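Local coordinates for protein tyrosinase (Aspergillus oryzae, PDB 6JU8) that probably oxidises L-tyrosine and L-dopa to L-dopaquinone with molecular oxygen at a dinuclear copper centre, a step of melanin biosynthesis, at residues N39-V47 against W138-P148. The protein carries 1 engineered substitution. Sequence-based numbering, arbitrary orientation.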
ATOM      1  N   ASN A  39      14.088  16.188  17.519  1.00 23.17           N
ATOM      2  CA  ASN A  39      15.524  16.030  17.348  1.00 17.92           C
ATOM      3  C   ASN A  39      15.826  15.434  15.976  1.00 16.82           C
ATOM      4  O   ASN A  39      16.425  14.363  15.953  1.00 23.30           O
ATOM      5  CB  ASN A  39      16.073  15.123  18.471  1.00 21.21           C
ATOM      6  CG  ASN A  39      15.877  15.765  19.832  1.00 23.56           C
ATOM      7  OD1 ASN A  39      16.525  16.781  20.117  1.00 30.79           O
ATOM      8  ND2 ASN A  39      15.002  15.223  20.670  1.00 28.55           N
ATOM      9  N   ARG A  40      15.382  16.132  14.934  1.00 18.05           N
ATOM     10  CA  ARG A  40      15.221  15.547  13.615  1.00 16.38           C
ATOM     11  C   ARG A  40      16.322  15.956  12.659  1.00 13.45           C
ATOM     12  O   ARG A  40      16.114  15.833  11.444  1.00 16.69           O
ATOM     13  CB  ARG A  40      13.881  15.976  13.003  1.00 22.56           C
ATOM     14  CG  ARG A  40      12.662  15.318  13.598  1.00 25.89           C
ATOM     15  CD  ARG A  40      11.364  15.822  12.962  1.00 23.30           C
ATOM     16  NE  ARG A  40      10.220  15.294  13.704  1.00 23.48           N
ATOM     17  CZ  ARG A  40       9.388  14.363  13.271  1.00 19.48           C
ATOM     18  NH1 ARG A  40       9.515  13.813  12.066  1.00 22.78           N
ATOM     19  NH2 ARG A  40       8.392  13.978  14.057  1.00 23.48           N
ATOM     20  N   ILE A  41      17.506  16.387  13.152  1.00 14.20           N
ATOM     21  CA  ILE A  41      18.481  16.805  12.128  1.00 12.93           C
ATOM     22  C   ILE A  41      18.944  15.600  11.325  1.00 12.59           C
ATOM     23  O   ILE A  41      18.941  15.684  10.092  1.00 13.69           O
ATOM     24  CB  ILE A  41      19.684  17.552  12.715  1.00 13.62           C
ATOM     25  CG1 ILE A  41      19.311  18.897  13.324  1.00 15.53           C
ATOM     26  CG2 ILE A  41      20.771  17.724  11.654  1.00 15.18           C
ATOM     27  CD1 ILE A  41      20.419  19.579  14.101  1.00 23.66           C
ATOM     28  N   GLN A  42      19.340  14.483  11.957  1.00 12.77           N
ATOM     29  CA  GLN A  42      19.802  13.347  11.142  1.00 11.79           C
ATOM     30  C   GLN A  42      18.704  12.827  10.234  1.00 11.96           C
ATOM     31  O   GLN A  42      18.950  12.454   9.074  1.00 12.50           O
ATOM     32  CB  GLN A  42      20.341  12.203  12.010  1.00 12.29           C
ATOM     33  CG  GLN A  42      21.710  12.502  12.609  1.00 13.26           C
ATOM     34  CD  GLN A  42      22.253  11.335  13.399  1.00 13.50           C
ATOM     35  OE1 GLN A  42      21.861  10.198  13.175  1.00 15.53           O
ATOM     36  NE2 GLN A  42      23.227  11.589  14.256  1.00 22.36           N
ATOM     37  N   LEU A  43      17.458  12.764  10.729  1.00 11.06           N
ATOM     38  CA  LEU A  43      16.357  12.320   9.872  1.00 10.98           C
ATOM     39  C   LEU A  43      16.177  13.243   8.674  1.00 11.67           C
ATOM     40  O   LEU A  43      15.978  12.805   7.521  1.00 12.92           O
ATOM     41  CB  LEU A  43      15.053  12.249  10.669  1.00 13.05           C
ATOM     42  CG  LEU A  43      13.787  11.899   9.881  1.00 12.74           C
ATOM     43  CD1 LEU A  43      13.891  10.502   9.275  1.00 15.80           C
ATOM     44  CD2 LEU A  43      12.562  11.967  10.791  1.00 16.00           C
ATOM     45  N   THR A  44      16.254  14.554   8.926  1.00 11.49           N
ATOM     46  CA  THR A  44      16.164  15.500   7.812  1.00 11.62           C
ATOM     47  C   THR A  44      17.307  15.324   6.823  1.00 12.15           C
ATOM     48  O   THR A  44      17.109  15.289   5.606  1.00 13.07           O
ATOM     49  CB  THR A  44      16.162  16.928   8.377  1.00 12.31           C
ATOM     50  OG1 THR A  44      15.004  17.124   9.200  1.00 13.88           O
ATOM     51  CG2 THR A  44      16.086  17.988   7.267  1.00 14.27           C
ATOM     52  N   LEU A  45      18.535  15.182   7.325  1.00 12.79           N
ATOM     53  CA  LEU A  45      19.692  14.991   6.452  1.00 13.12           C
ATOM     54  C   LEU A  45      19.527  13.748   5.585  1.00 11.46           C
ATOM     55  O   LEU A  45      19.821  13.726   4.388  1.00 13.15           O
ATOM     56  CB  LEU A  45      20.944  14.871   7.328  1.00 12.59           C
ATOM     57  CG  LEU A  45      21.493  16.172   7.925  1.00 13.35           C
ATOM     58  CD1 LEU A  45      22.645  15.851   8.878  1.00 14.09           C
ATOM     59  CD2 LEU A  45      21.876  17.158   6.820  1.00 15.32           C
ATOM     60  N   PHE A  46      19.061  12.649   6.213  1.00 12.26           N
ATOM     61  CA  PHE A  46      18.975  11.387   5.487  1.00 11.73           C
ATOM     62  C   PHE A  46      17.883  11.500   4.426  1.00 11.34           C
ATOM     63  O   PHE A  46      18.086  11.155   3.258  1.00 11.81           O
ATOM     64  CB  PHE A  46      18.743  10.235   6.455  1.00 12.02           C
ATOM     65  CG  PHE A  46      18.810   8.824   5.940  1.00 11.86           C
ATOM     66  CD1 PHE A  46      19.224   8.490   4.663  1.00 13.87           C
ATOM     67  CD2 PHE A  46      18.411   7.774   6.791  1.00 11.77           C
ATOM     68  CE1 PHE A  46      19.270   7.166   4.209  1.00 12.57           C
ATOM     69  CE2 PHE A  46      18.486   6.461   6.357  1.00 11.77           C
ATOM     70  CZ  PHE A  46      18.920   6.144   5.079  1.00 12.45           C
ATOM     71  N   VAL A  47      16.719  12.026   4.808  1.00 11.56           N
ATOM     72  CA  VAL A  47      15.629  12.187   3.833  1.00 11.74           C
ATOM     73  C   VAL A  47      16.018  13.114   2.691  1.00 12.16           C
ATOM     74  O   VAL A  47      15.798  12.816   1.510  1.00 11.77           O
ATOM     75  CB  VAL A  47      14.364  12.731   4.547  1.00 12.05           C
ATOM     76  CG1 VAL A  47      13.316  13.160   3.545  1.00 13.65           C
ATOM     77  CG2 VAL A  47      13.817  11.681   5.502  1.00 13.15           C
ATOM     78  N   TRP A 138      24.688  21.202  12.383  1.00 20.29           N
ATOM     79  CA  TRP A 138      24.269  20.300  11.304  1.00 17.90           C
ATOM     80  C   TRP A 138      25.416  19.428  10.816  1.00 16.41           C
ATOM     81  O   TRP A 138      25.276  18.224  10.550  1.00 17.77           O
ATOM     82  CB  TRP A 138      23.624  21.090  10.148  1.00 18.50           C
ATOM     83  CG  TRP A 138      22.195  21.444  10.466  1.00 17.25           C
ATOM     84  CD1 TRP A 138      21.795  22.366  11.396  1.00 19.20           C
ATOM     85  CD2 TRP A 138      20.986  20.915   9.906  1.00 17.42           C
ATOM     86  NE1 TRP A 138      20.421  22.443  11.442  1.00 20.20           N
ATOM     87  CE2 TRP A 138      19.894  21.561  10.538  1.00 19.50           C
ATOM     88  CE3 TRP A 138      20.699  19.959   8.929  1.00 16.16           C
ATOM     89  CZ2 TRP A 138      18.564  21.286  10.232  1.00 20.09           C
ATOM     90  CZ3 TRP A 138      19.376  19.684   8.626  1.00 20.00           C
ATOM     91  CH2 TRP A 138      18.311  20.343   9.271  1.00 20.47           C
ATOM     92  N   GLU A 139      26.598  20.031  10.715  1.00 19.10           N
ATOM     93  CA  GLU A 139      27.780  19.280  10.293  1.00 19.66           C
ATOM     94  C   GLU A 139      28.114  18.191  11.309  1.00 18.25           C
ATOM     95  O   GLU A 139      28.436  17.070  10.906  1.00 20.32           O
ATOM     96  CB  GLU A 139      28.974  20.224  10.071  1.00 22.03           C
ATOM     97  CG  GLU A 139      28.843  21.111   8.832  1.00 26.31           C
ATOM     98  CD  GLU A 139      29.920  22.175   8.782  1.00 30.15           C
ATOM     99  OE1 GLU A 139      30.864  22.055   9.597  1.00 50.76           O
ATOM    100  OE2 GLU A 139      29.845  23.125   7.967  1.00 29.57           O
ATOM    101  N   ASN A 140      28.044  18.518  12.598  1.00 19.30           N
ATOM    102  CA  ASN A 140      28.273  17.557  13.658  1.00 20.19           C
ATOM    103  C   ASN A 140      27.348  16.352  13.520  1.00 19.02           C
ATOM    104  O   ASN A 140      27.742  15.199  13.695  1.00 20.54           O
ATOM    105  CB  ASN A 140      28.028  18.212  15.023  1.00 27.29           C
ATOM    106  CG  ASN A 140      28.266  17.202  16.133  1.00 32.42           C
ATOM    107  OD1 ASN A 140      29.425  16.899  16.433  1.00 50.01           O
ATOM    108  ND2 ASN A 140      27.198  16.680  16.727  1.00 61.36           N
ATOM    109  N   GLU A 141      26.072  16.632  13.220  1.00 16.13           N
ATOM    110  CA  GLU A 141      25.123  15.520  13.066  1.00 15.88           C
ATOM    111  C   GLU A 141      25.415  14.694  11.823  1.00 15.35           C
ATOM    112  O   GLU A 141      25.340  13.462  11.867  1.00 17.07           O
ATOM    113  CB  GLU A 141      23.697  16.058  13.040  1.00 18.76           C
ATOM    114  CG  GLU A 141      23.260  16.671  14.352  1.00 21.38           C
ATOM    115  CD  GLU A 141      22.813  15.701  15.411  1.00 25.99           C
ATOM    116  OE1 GLU A 141      22.600  14.500  15.145  1.00 24.14           O
ATOM    117  OE2 GLU A 141      22.644  16.146  16.561  1.00 45.10           O
ATOM    118  N   ALA A 142      25.776  15.306  10.698  1.00 16.16           N
ATOM    119  CA  ALA A 142      26.171  14.511   9.539  1.00 15.46           C
ATOM    120  C   ALA A 142      27.372  13.623   9.803  1.00 14.83           C
ATOM    121  O   ALA A 142      27.476  12.500   9.292  1.00 16.53           O
ATOM    122  CB  ALA A 142      26.520  15.429   8.365  1.00 16.92           C
ATOM    123  N   LYS A 143      28.331  14.134  10.554  1.00 15.00           N
ATOM    124  CA  LYS A 143      29.556  13.392  10.852  1.00 15.24           C
ATOM    125  C   LYS A 143      29.307  12.255  11.825  1.00 15.57           C
ATOM    126  O   LYS A 143      30.060  11.272  11.863  1.00 16.79           O
ATOM    127  CB  LYS A 143      30.610  14.355  11.414  1.00 17.01           C
ATOM    128  CG  LYS A 143      31.166  15.281  10.336  1.00 19.82           C
ATOM    129  CD  LYS A 143      32.126  16.293  10.966  1.00 29.00           C
ATOM    130  CE  LYS A 143      32.565  17.307   9.913  1.00 36.50           C
ATOM    131  NZ  LYS A 143      33.517  18.290  10.507  1.00 45.64           N
ATOM    132  N   GLN A 144      28.238  12.362  12.611  1.00 15.65           N
ATOM    133  CA  GLN A 144      27.889  11.288  13.536  1.00 16.17           C
ATOM    134  C   GLN A 144      27.001  10.260  12.846  1.00 15.85           C
ATOM    135  O   GLN A 144      26.957   9.094  13.235  1.00 16.80           O
ATOM    136  CB  GLN A 144      27.170  11.839  14.759  1.00 21.44           C
ATOM    137  CG  GLN A 144      28.034  12.125  15.973  1.00 29.59           C
ATOM    138  CD  GLN A 144      28.881  10.935  16.400  1.00 30.89           C
ATOM    139  OE1 GLN A 144      28.415   9.847  16.766  1.00 38.38           O
ATOM    140  NE2 GLN A 144      30.180  11.150  16.359  1.00 27.48           N
ATOM    141  N   TRP A 145      26.237  10.660  11.843  1.00 12.75           N
ATOM    142  CA  TRP A 145      25.304   9.780  11.166  1.00 12.55           C
ATOM    143  C   TRP A 145      25.994   8.607  10.488  1.00 10.73           C
ATOM    144  O   TRP A 145      27.033   8.784   9.859  1.00 12.63           O
ATOM    145  CB  TRP A 145      24.507  10.535  10.104  1.00 13.39           C
ATOM    146  CG  TRP A 145      23.555   9.663   9.354  1.00 12.74           C
ATOM    147  CD1 TRP A 145      22.266   9.365   9.725  1.00 12.04           C
ATOM    148  CD2 TRP A 145      23.814   8.985   8.120  1.00 12.02           C
ATOM    149  NE1 TRP A 145      21.721   8.532   8.762  1.00 11.59           N
ATOM    150  CE2 TRP A 145      22.639   8.288   7.782  1.00 11.82           C
ATOM    151  CE3 TRP A 145      24.931   8.906   7.265  1.00 12.36           C
ATOM    152  CZ2 TRP A 145      22.557   7.524   6.617  1.00 12.13           C
ATOM    153  CZ3 TRP A 145      24.845   8.146   6.117  1.00 12.02           C
ATOM    154  CH2 TRP A 145      23.657   7.458   5.814  1.00 13.40           C
ATOM    155  N   ARG A 146      25.370   7.436  10.594  1.00 11.24           N
ATOM    156  CA  ARG A 146      25.818   6.280   9.823  1.00 10.37           C
ATOM    157  C   ARG A 146      24.558   5.587   9.304  1.00 10.55           C
ATOM    158  O   ARG A 146      23.450   5.829   9.826  1.00 11.06           O
ATOM    159  CB  ARG A 146      26.654   5.323  10.674  1.00 11.45           C
ATOM    160  CG  ARG A 146      28.013   5.908  11.084  1.00 11.94           C
ATOM    161  CD  ARG A 146      28.881   6.094   9.852  1.00 11.62           C
ATOM    162  NE  ARG A 146      30.262   6.538  10.107  1.00 11.98           N
ATOM    163  CZ  ARG A 146      30.646   7.793  10.326  1.00 12.55           C
ATOM    164  NH1 ARG A 146      29.732   8.766  10.373  1.00 12.97           N
ATOM    165  NH2 ARG A 146      31.924   8.076  10.514  1.00 15.74           N
ATOM    166  N   LEU A 147      24.704   4.744   8.300  1.00 10.01           N
ATOM    167  CA  LEU A 147      23.493   4.136   7.728  1.00 10.58           C
ATOM    168  C   LEU A 147      22.845   3.233   8.775  1.00  9.17           C
ATOM    169  O   LEU A 147      23.473   2.295   9.264  1.00 10.33           O
ATOM    170  CB  LEU A 147      23.875   3.290   6.503  1.00 10.33           C
ATOM    171  CG  LEU A 147      22.686   2.636   5.780  1.00 10.69           C
ATOM    172  CD1 LEU A 147      21.842   3.693   5.059  1.00 12.33           C
ATOM    173  CD2 LEU A 147      23.155   1.559   4.813  1.00 11.73           C
ATOM    174  N   PRO A 148      21.598   3.459   9.131  1.00  9.34           N
ATOM    175  CA  PRO A 148      20.945   2.542  10.080  1.00 10.44           C
ATOM    176  C   PRO A 148      20.721   1.149   9.514  1.00  9.50           C
ATOM    177  O   PRO A 148      20.651   0.941   8.303  1.00 10.88           O
ATOM    178  CB  PRO A 148      19.598   3.207  10.335  1.00 13.47           C
ATOM    179  CG  PRO A 148      19.792   4.639   9.931  1.00 14.42           C
ATOM    180  CD  PRO A 148      20.723   4.578   8.742  1.00 11.74           C
TER
HETATM  181  O   HOH W   1      19.636  14.247  14.837  1.00 18.43           O
HETATM  182  O   HOH W   2      23.117   7.586  13.251  1.00 15.53           O
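Glu141 OE1 is gripped from two directions. Gln42 NE2 donates to Glu141 OE1 at 3.1 Å, with a bent N-H...O angle of 138°. A water also donates to OE1, and the same water accepts from the backbone N of Gln42, which lies in the first turn of its helix. Glu141 bends at its second torsion (chi2 -81°), and this turns OE1 to the Gln42 amide and to the water on Gln42 N. The other end of the amide, Gln42 OE1, accepts from Trp29 NE1 of helix 26-34 and from a second water. Gln42 OE1 also lies at the edge of the Trp145 ring, 3.6 Å from Trp145 CD1, with the amide and ring planes almost perpendicular.

The remaining contacts are mostly apolar. Ile41 CG2 sits over one face of Trp138, 3.7 Å from the centroid of the six-membered ring, a CH-pi contact. Thr44 CG2 and Leu45 CD2 meet the edge of that indole. Leu45 CD1 packs on Ala142 CB at 3.9 Å. Further along, Trp145 turns its edge to the face of Phe46, an edge-to-face pair with centroids 5.2 Å apart. Leu147 CD1 and Pro148 CD touch the far end of the Phe46 ring. Trp145 NE1 is buried here without a hydrogen-bond partner.

Segments 41-47 and 138-144 cross at -73°. This buried helix-helix packing joins helix 41-55 to helix 135-144. The Leu147 side chain lies about 7 Å from that of His376, a copper ligand, so the chain after helix 135-144 approaches the dinuclear site of the central tyrosinase domain.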